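Local coordinates for protein cryptochrome DASH (Arabidopsis thaliana, PDB 2J4D) that repairs cyclobutane pyrimidine dimers in single-stranded DNA, binding FAD and a folate light antenna, and may also serve as a photoreceptor, at residues 360-363 with 364-367; 57-60 with 61-65; 482-486 with 487-491. All blocks are in the same frame, centred on the assembly; numbering follows the deposited sequence.

Contact 1. Residues 360-363 with 364-367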
loop_
_atom_site.group_PDB
_atom_site.type_symbol
_atom_site.label_atom_id
_atom_site.label_comp_id
_atom_site.label_asym_id
_atom_site.label_seq_id
_atom_site.Cartn_x
_atom_site.Cartn_y
_atom_site.Cartn_z
ATOM N N GLN A 360 -21.294 -15.419 -11.101
ATOM C CA GLN A 360 -20.742 -14.292 -11.842
ATOM C C GLN A 360 -21.675 -13.083 -11.878
ATOM O O GLN A 360 -21.224 -11.940 -11.768
ATOM C CB GLN A 360 -20.389 -14.735 -13.264
ATOM C CG GLN A 360 -19.464 -13.787 -14.018
ATOM C CD GLN A 360 -18.173 -13.486 -13.260
ATOM O OE1 GLN A 360 -17.612 -14.353 -12.585
ATOM N NE2 GLN A 360 -17.690 -12.251 -13.388
ATOM N N LYS A 361 -22.975 -13.333 -12.016
ATOM C CA LYS A 361 -23.948 -12.249 -12.065
ATOM C C LYS A 361 -23.988 -11.500 -10.741
ATOM O O LYS A 361 -23.985 -10.267 -10.716
ATOM C CB LYS A 361 -25.345 -12.785 -12.386
ATOM C CG LYS A 361 -25.913 -12.274 -13.701
ATOM C CD LYS A 361 -27.430 -12.420 -13.743
ATOM C CE LYS A 361 -28.086 -11.613 -12.625
ATOM N NZ LYS A 361 -29.069 -10.614 -13.137
ATOM N N LEU A 362 -24.042 -12.243 -9.642
ATOM C CA LEU A 362 -24.064 -11.614 -8.332
ATOM C C LEU A 362 -22.796 -10.805 -8.150
ATOM O O LEU A 362 -22.843 -9.646 -7.744
ATOM C CB LEU A 362 -24.157 -12.652 -7.219
ATOM C CG LEU A 362 -25.565 -13.018 -6.757
ATOM C CD1 LEU A 362 -25.471 -13.873 -5.503
ATOM C CD2 LEU A 362 -26.356 -11.752 -6.465
ATOM N N PHE A 363 -21.659 -11.419 -8.456
ATOM C CA PHE A 363 -20.390 -10.720 -8.316
ATOM C C PHE A 363 -20.360 -9.427 -9.131
ATOM O O PHE A 363 -19.995 -8.365 -8.616
ATOM C CB PHE A 363 -19.224 -11.612 -8.752
ATOM C CG PHE A 363 -17.907 -10.893 -8.786
ATOM C CD1 PHE A 363 -17.325 -10.430 -7.609
ATOM C CD2 PHE A 363 -17.292 -10.598 -9.998
ATOM C CE1 PHE A 363 -16.149 -9.672 -7.643
ATOM C CE2 PHE A 363 -16.119 -9.844 -10.045
ATOM C CZ PHE A 363 -15.548 -9.379 -8.865
ATOM N N GLU A 364 -20.750 -9.505 -10.400
ATOM C CA GLU A 364 -20.723 -8.315 -11.232
ATOM C C GLU A 364 -21.578 -7.166 -10.712
ATOM O O GLU A 364 -21.223 -6.003 -10.904
ATOM C CB GLU A 364 -21.111 -8.665 -12.668
ATOM C CG GLU A 364 -20.127 -9.641 -13.296
ATOM C CD GLU A 364 -20.363 -9.862 -14.774
ATOM O OE1 GLU A 364 -21.505 -9.643 -15.235
ATOM O OE2 GLU A 364 -19.403 -10.267 -15.470
ATOM N N SER A 365 -22.689 -7.477 -10.045
ATOM C CA SER A 365 -23.559 -6.424 -9.516
ATOM C C SER A 365 -22.849 -5.665 -8.392
ATOM O O SER A 365 -23.038 -4.458 -8.229
ATOM C CB SER A 365 -24.889 -7.010 -9.008
ATOM O OG SER A 365 -24.709 -7.838 -7.871
ATOM N N TRP A 366 -22.039 -6.389 -7.623
ATOM C CA TRP A 366 -21.257 -5.820 -6.527
ATOM C C TRP A 366 -20.150 -4.974 -7.159
ATOM O O TRP A 366 -19.976 -3.800 -6.838
ATOM C CB TRP A 366 -20.630 -6.958 -5.714
ATOM C CG TRP A 366 -19.785 -6.557 -4.529
ATOM C CD1 TRP A 366 -20.228 -6.155 -3.289
ATOM C CD2 TRP A 366 -18.352 -6.604 -4.442
ATOM N NE1 TRP A 366 -19.159 -5.964 -2.442
ATOM C CE2 TRP A 366 -17.997 -6.230 -3.122
ATOM C CE3 TRP A 366 -17.332 -6.929 -5.351
ATOM C CZ2 TRP A 366 -16.665 -6.173 -2.689
ATOM C CZ3 TRP A 366 -16.002 -6.873 -4.916
ATOM C CH2 TRP A 366 -15.685 -6.499 -3.597
ATOM N N ARG A 367 -19.417 -5.594 -8.075
ATOM C CA ARG A 367 -18.314 -4.950 -8.771
ATOM C C ARG A 367 -18.741 -3.660 -9.473
ATOM O O ARG A 367 -18.071 -2.621 -9.363
ATOM C CB ARG A 367 -17.740 -5.929 -9.804
ATOM C CG ARG A 367 -16.537 -5.415 -10.563
ATOM C CD ARG A 367 -16.257 -6.291 -11.771
ATOM N NE ARG A 367 -17.251 -6.070 -12.819
ATOM C CZ ARG A 367 -17.405 -6.851 -13.883
ATOM N NH1 ARG A 367 -16.626 -7.914 -14.049
ATOM N NH2 ARG A 367 -18.346 -6.577 -14.777
#

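Contact 2. Residues 57-60 with 61-65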
loop_
_atom_site.group_PDB
_atom_site.type_symbol
_atom_site.label_atom_id
_atom_site.label_comp_id
_atom_site.label_asym_id
_atom_site.label_seq_id
_atom_site.Cartn_x
_atom_site.Cartn_y
_atom_site.Cartn_z
ATOM N N ALA A 57 18.061 -0.525 2.435
ATOM C CA ALA A 57 18.703 -1.236 1.330
ATOM C C ALA A 57 19.653 -0.269 0.618
ATOM O O ALA A 57 20.796 -0.618 0.305
ATOM C CB ALA A 57 17.649 -1.780 0.360
ATOM N N LEU A 58 19.169 0.945 0.366
ATOM C CA LEU A 58 19.967 1.985 -0.276
ATOM C C LEU A 58 21.170 2.320 0.604
ATOM O O LEU A 58 22.294 2.452 0.121
ATOM C CB LEU A 58 19.125 3.247 -0.476
ATOM C CG LEU A 58 19.861 4.507 -0.943
ATOM C CD1 LEU A 58 20.502 4.257 -2.298
ATOM C CD2 LEU A 58 18.882 5.676 -1.034
ATOM N N TYR A 59 20.941 2.461 1.905
ATOM C CA TYR A 59 22.053 2.775 2.792
ATOM C C TYR A 59 23.121 1.676 2.786
ATOM O O TYR A 59 24.315 1.965 2.696
ATOM C CB TYR A 59 21.580 2.984 4.235
ATOM C CG TYR A 59 22.712 3.427 5.131
ATOM C CD1 TYR A 59 23.054 4.773 5.236
ATOM C CD2 TYR A 59 23.509 2.493 5.789
ATOM C CE1 TYR A 59 24.163 5.181 5.969
ATOM C CE2 TYR A 59 24.622 2.889 6.520
ATOM C CZ TYR A 59 24.943 4.235 6.602
ATOM O OH TYR A 59 26.062 4.629 7.294
ATOM N N LYS A 60 22.696 0.422 2.895
ATOM C CA LYS A 60 23.647 -0.692 2.922
ATOM C C LYS A 60 24.392 -0.836 1.600
ATOM O O LYS A 60 25.576 -1.203 1.573
ATOM C CB LYS A 60 22.920 -1.993 3.276
ATOM C CG LYS A 60 23.817 -3.228 3.377
ATOM C CD LYS A 60 25.003 -3.026 4.320
ATOM C CE LYS A 60 25.676 -4.353 4.679
ATOM N NZ LYS A 60 25.251 -4.858 6.023
ATOM N N ALA A 61 23.701 -0.544 0.505
ATOM C CA ALA A 61 24.304 -0.621 -0.822
ATOM C C ALA A 61 25.404 0.435 -0.936
ATOM O O ALA A 61 26.518 0.162 -1.395
ATOM C CB ALA A 61 23.248 -0.382 -1.882
ATOM N N TRP A 62 25.079 1.647 -0.506
ATOM C CA TRP A 62 26.013 2.761 -0.551
ATOM C C TRP A 62 27.236 2.545 0.331
ATOM O O TRP A 62 28.363 2.794 -0.090
ATOM C CB TRP A 62 25.296 4.040 -0.121
ATOM C CG TRP A 62 26.199 5.220 0.062
ATOM C CD1 TRP A 62 26.766 5.986 -0.919
ATOM C CD2 TRP A 62 26.623 5.780 1.306
ATOM N NE1 TRP A 62 27.515 6.995 -0.357
ATOM C CE2 TRP A 62 27.445 6.891 1.007
ATOM C CE3 TRP A 62 26.388 5.453 2.649
ATOM C CZ2 TRP A 62 28.034 7.676 2.002
ATOM C CZ3 TRP A 62 26.975 6.237 3.641
ATOM C CH2 TRP A 62 27.788 7.334 3.308
ATOM N N SER A 63 27.016 2.071 1.549
ATOM C CA SER A 63 28.115 1.879 2.484
ATOM C C SER A 63 28.984 0.657 2.212
ATOM O O SER A 63 30.049 0.512 2.803
ATOM C CB SER A 63 27.582 1.820 3.920
ATOM O OG SER A 63 26.704 0.727 4.089
ATOM N N SER A 64 28.549 -0.212 1.307
ATOM C CA SER A 64 29.332 -1.402 1.009
ATOM C C SER A 64 29.842 -1.433 -0.431
ATOM O O SER A 64 30.200 -2.494 -0.946
ATOM C CB SER A 64 28.494 -2.648 1.287
ATOM O OG SER A 64 27.410 -2.734 0.387
ATOM N N SER A 65 29.887 -0.273 -1.071
ATOM C CA SER A 65 30.340 -0.174 -2.455
ATOM C C SER A 65 30.992 1.180 -2.710
ATOM O O SER A 65 31.012 2.041 -1.829
ATOM C CB SER A 65 29.149 -0.295 -3.399
ATOM O OG SER A 65 28.341 0.872 -3.307
#

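Contact 3. Residues 482-486 with 487-491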
loop_
_atom_site.group_PDB
_atom_site.type_symbol
_atom_site.label_atom_id
_atom_site.label_comp_id
_atom_site.label_asym_id
_atom_site.label_seq_id
_atom_site.Cartn_x
_atom_site.Cartn_y
_atom_site.Cartn_z
ATOM N N PRO A 482 -34.294 4.591 -1.063
ATOM C CA PRO A 482 -34.925 5.304 -2.174
ATOM C C PRO A 482 -36.008 4.534 -2.913
ATOM O O PRO A 482 -36.831 5.129 -3.606
ATOM C CB PRO A 482 -33.741 5.618 -3.076
ATOM C CG PRO A 482 -32.938 4.355 -2.960
ATOM C CD PRO A 482 -32.971 4.072 -1.468
ATOM N N GLY A 483 -36.005 3.215 -2.770
ATOM C CA GLY A 483 -36.987 2.406 -3.467
ATOM C C GLY A 483 -36.443 2.023 -4.828
ATOM O O GLY A 483 -35.465 2.604 -5.299
ATOM N N ARG A 484 -37.095 1.070 -5.478
ATOM C CA ARG A 484 -36.653 0.563 -6.775
ATOM C C ARG A 484 -36.793 1.462 -8.017
ATOM O O ARG A 484 -36.154 1.192 -9.038
ATOM C CB ARG A 484 -37.342 -0.777 -7.021
ATOM C CG ARG A 484 -37.365 -1.652 -5.779
ATOM C CD ARG A 484 -38.346 -2.803 -5.922
ATOM N NE ARG A 484 -37.687 -4.051 -6.285
ATOM C CZ ARG A 484 -37.072 -4.849 -5.419
ATOM N NH1 ARG A 484 -37.036 -4.532 -4.132
ATOM N NH2 ARG A 484 -36.487 -5.962 -5.841
ATOM N N LEU A 485 -37.605 2.518 -7.944
ATOM C CA LEU A 485 -37.785 3.416 -9.091
ATOM C C LEU A 485 -36.854 4.609 -9.068
ATOM O O LEU A 485 -36.281 4.974 -10.098
ATOM C CB LEU A 485 -39.227 3.934 -9.171
ATOM C CG LEU A 485 -40.316 2.938 -9.547
ATOM C CD1 LEU A 485 -41.641 3.679 -9.671
ATOM C CD2 LEU A 485 -39.964 2.247 -10.858
ATOM N N MET A 486 -36.717 5.243 -7.909
ATOM C CA MET A 486 -35.826 6.384 -7.820
ATOM C C MET A 486 -34.374 5.926 -7.802
ATOM O O MET A 486 -33.463 6.711 -8.082
ATOM C CB MET A 486 -36.162 7.228 -6.596
ATOM C CG MET A 486 -37.475 7.969 -6.781
ATOM S SD MET A 486 -37.892 9.057 -5.438
ATOM C CE MET A 486 -38.275 7.853 -4.161
ATOM N N TYR A 487 -34.156 4.656 -7.467
ATOM C CA TYR A 487 -32.798 4.117 -7.482
ATOM C C TYR A 487 -32.749 2.932 -8.429
ATOM O O TYR A 487 -32.592 3.118 -9.635
ATOM C CB TYR A 487 -32.317 3.694 -6.087
ATOM C CG TYR A 487 -30.830 3.392 -6.076
ATOM C CD1 TYR A 487 -29.934 4.228 -6.749
ATOM C CD2 TYR A 487 -30.323 2.248 -5.456
ATOM C CE1 TYR A 487 -28.572 3.928 -6.812
ATOM C CE2 TYR A 487 -28.956 1.939 -5.512
ATOM C CZ TYR A 487 -28.090 2.783 -6.194
ATOM O OH TYR A 487 -26.743 2.485 -6.286
ATOM N N MET A 488 -32.894 1.721 -7.899
ATOM C CA MET A 488 -32.866 0.524 -8.730
ATOM C C MET A 488 -33.257 -0.693 -7.905
ATOM O O MET A 488 -33.412 -0.600 -6.687
ATOM C CB MET A 488 -31.464 0.315 -9.312
ATOM C CG MET A 488 -30.389 0.010 -8.264
ATOM S SD MET A 488 -28.741 -0.215 -8.993
ATOM C CE MET A 488 -28.323 1.465 -9.392
ATOM N N ASP A 489 -33.423 -1.834 -8.567
ATOM C CA ASP A 489 -33.786 -3.058 -7.863
ATOM C C ASP A 489 -32.613 -3.507 -7.011
ATOM O O ASP A 489 -31.459 -3.168 -7.295
ATOM C CB ASP A 489 -34.122 -4.194 -8.839
ATOM C CG ASP A 489 -35.448 -3.997 -9.553
ATOM O OD1 ASP A 489 -36.478 -3.774 -8.877
ATOM O OD2 ASP A 489 -35.459 -4.080 -10.799
ATOM N N THR A 490 -32.916 -4.271 -5.969
ATOM C CA THR A 490 -31.888 -4.806 -5.092
ATOM C C THR A 490 -31.604 -6.214 -5.596
ATOM O O THR A 490 -32.533 -6.958 -5.927
ATOM C CB THR A 490 -32.375 -4.867 -3.644
ATOM O OG1 THR A 490 -33.648 -5.517 -3.600
ATOM C CG2 THR A 490 -32.497 -3.467 -3.067
ATOM N N VAL A 491 -30.325 -6.574 -5.666
ATOM C CA VAL A 491 -29.928 -7.884 -6.170
ATOM C C VAL A 491 -30.161 -9.035 -5.185
ATOM O O VAL A 491 -30.343 -10.182 -5.595
ATOM C CB VAL A 491 -28.446 -7.875 -6.607
ATOM C CG1 VAL A 491 -27.540 -7.716 -5.399
ATOM C CG2 VAL A 491 -28.118 -9.145 -7.369
#

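Contact 1. Residues 360-363 with 364-367
E364 meets Q360 one helical turn back. Its N donates to Q360 O at 2.8 Å, and the amide end of Q360 returns a weak, nearly straight bond, NE2 to E364 OE2 at 3.3 Å, with amide and carboxylate planes almost perpendicular. Both are polar residues suited to a surface turn. With chi1 near -62°, E364 turns its extended chain back along Q360 O, and CG comes over one face of the R367 guanidinium.

S365 gives its N to K361 O, while its OG donates to L362 O at 2.6 Å. A serine fits here because its short side chain reaches a carbonyl of its own helix whose bonds from S365 N and W366 N are both weak.

W366 brings CE3 to 3.8 Å from F363 CE1, the side chains crossing obliquely. Its NE1 is bonded to V397 O, and its indole packs on helices 374-386 and 391-404, which suits a large, mostly apolar group with one donor.

R367 N closes the turn on F363 O at 2.9 Å, almost straight. Its CB lies over one face of the F363 ring, and CD reaches F363 CE2 at 4.0 Å. Ring and guanidinium planes stand 81° apart.

These i to i+3 and i to i+4 contacts belong to a short amphipathic alpha-helix, with F363 and W366 on its buried side, within the FAD-binding region of a class-1 photolyase.

Contact 2. Residues 57-60 with 61-65
Y59 and W62 touch one helical turn apart, CE1 of the tyrosine lying 3.8 Å from CZ3 of the indole. CG of Y59 stands anti to the backbone N (chi1 -175°), which carries the ring along the helix toward W62 and S63. The rings meet obliquely, planes at 59°, with W62 CE3 over one face of the tyrosine ring. S63 OG sits 3.9 Å from Y59 CE2 and 3.0 Å from Y59 O, the carbonyl that also receives S63 N. W62 is buried against V34, P214 and L217, where a large apolar ring fits, while Y59 and the charged K60 lie toward the surface.

Replacing the tyrosine by an alanine is likely to open a gap beside W62 and S63 and leave the indole less supported.

S64 OG grips K60 O at 2.7 Å, its torsion (chi1 67°) turning the hydroxyl back to the last turn. S65 OG likewise donates to A61 O at 2.7 Å; small hydroxyl residues suit this helix end, where K60 O and A61 O receive only weak backbone bonds, from S64 N.

Serine hydroxyls thus close the C-terminal end of the helix in the beta-alpha-beta unit 41-46, 56-63, 67-74 of the photolyase alpha/beta domain.

Contact 3. Residues 482-486 with 487-491
Over one face of the R484 guanidinium lie D489 CA and T490 N, the latter 3.9 Å above the plane and toward its rim; this amide has no hydrogen-bond partner in the model. M488 CE sits over one face of the Y487 ring, toward its rim, while P482 CG meets that ring obliquely and comes within 3.3 Å of Y487 CB. P482 and Y487 lie side by side, pointing the same way; a rigid, apolar proline suits a place against the aromatic.

R484 and D489 form a salt bridge, NE to OD1 at 2.9 Å. OD1 uses its anti lone pair, and NE-H bends to it, the oxygen standing 33° out of the guanidinium plane. With chi1 near -42° the arginine side chain leaves beside its own N, and a bend at chi3 lays it across D489. Opposite charges suit this exposed pair.

Y487 N bonds to G483 O at 3.3 Å. G483 has positive phi (89°), where a side chain would press on the preceding carbonyl.

Beyond the weakly bonded helix 483-486 the chain continues without regular structure: P482 and Y487 pack on P374 at the start of helix 374-386, Y487 OH bonds to D377 of that helix, and V491 reaches helix 360-367.

How the contacts relate
From the N terminus the chain first makes contact 2, in the crossover helix between strands 41-46 and 67-74 of the alpha/beta domain. Contact 1 follows in helix 360-367 and contact 3 near the C terminus. Each is local, closing only a helical turn or the bend after one; they run in series, and none nests in or crosses another. Contacts 1 and 3 share the FAD-binding region and touch: V491 CG2 packs 3.3 Å from L362 CD2, joining the C-terminal segment to helix 360-367, and both border helix 374-386. Contact 2 lies on the opposite side of the chain's centre from these two, its centre about 48 Å from that of contact 1.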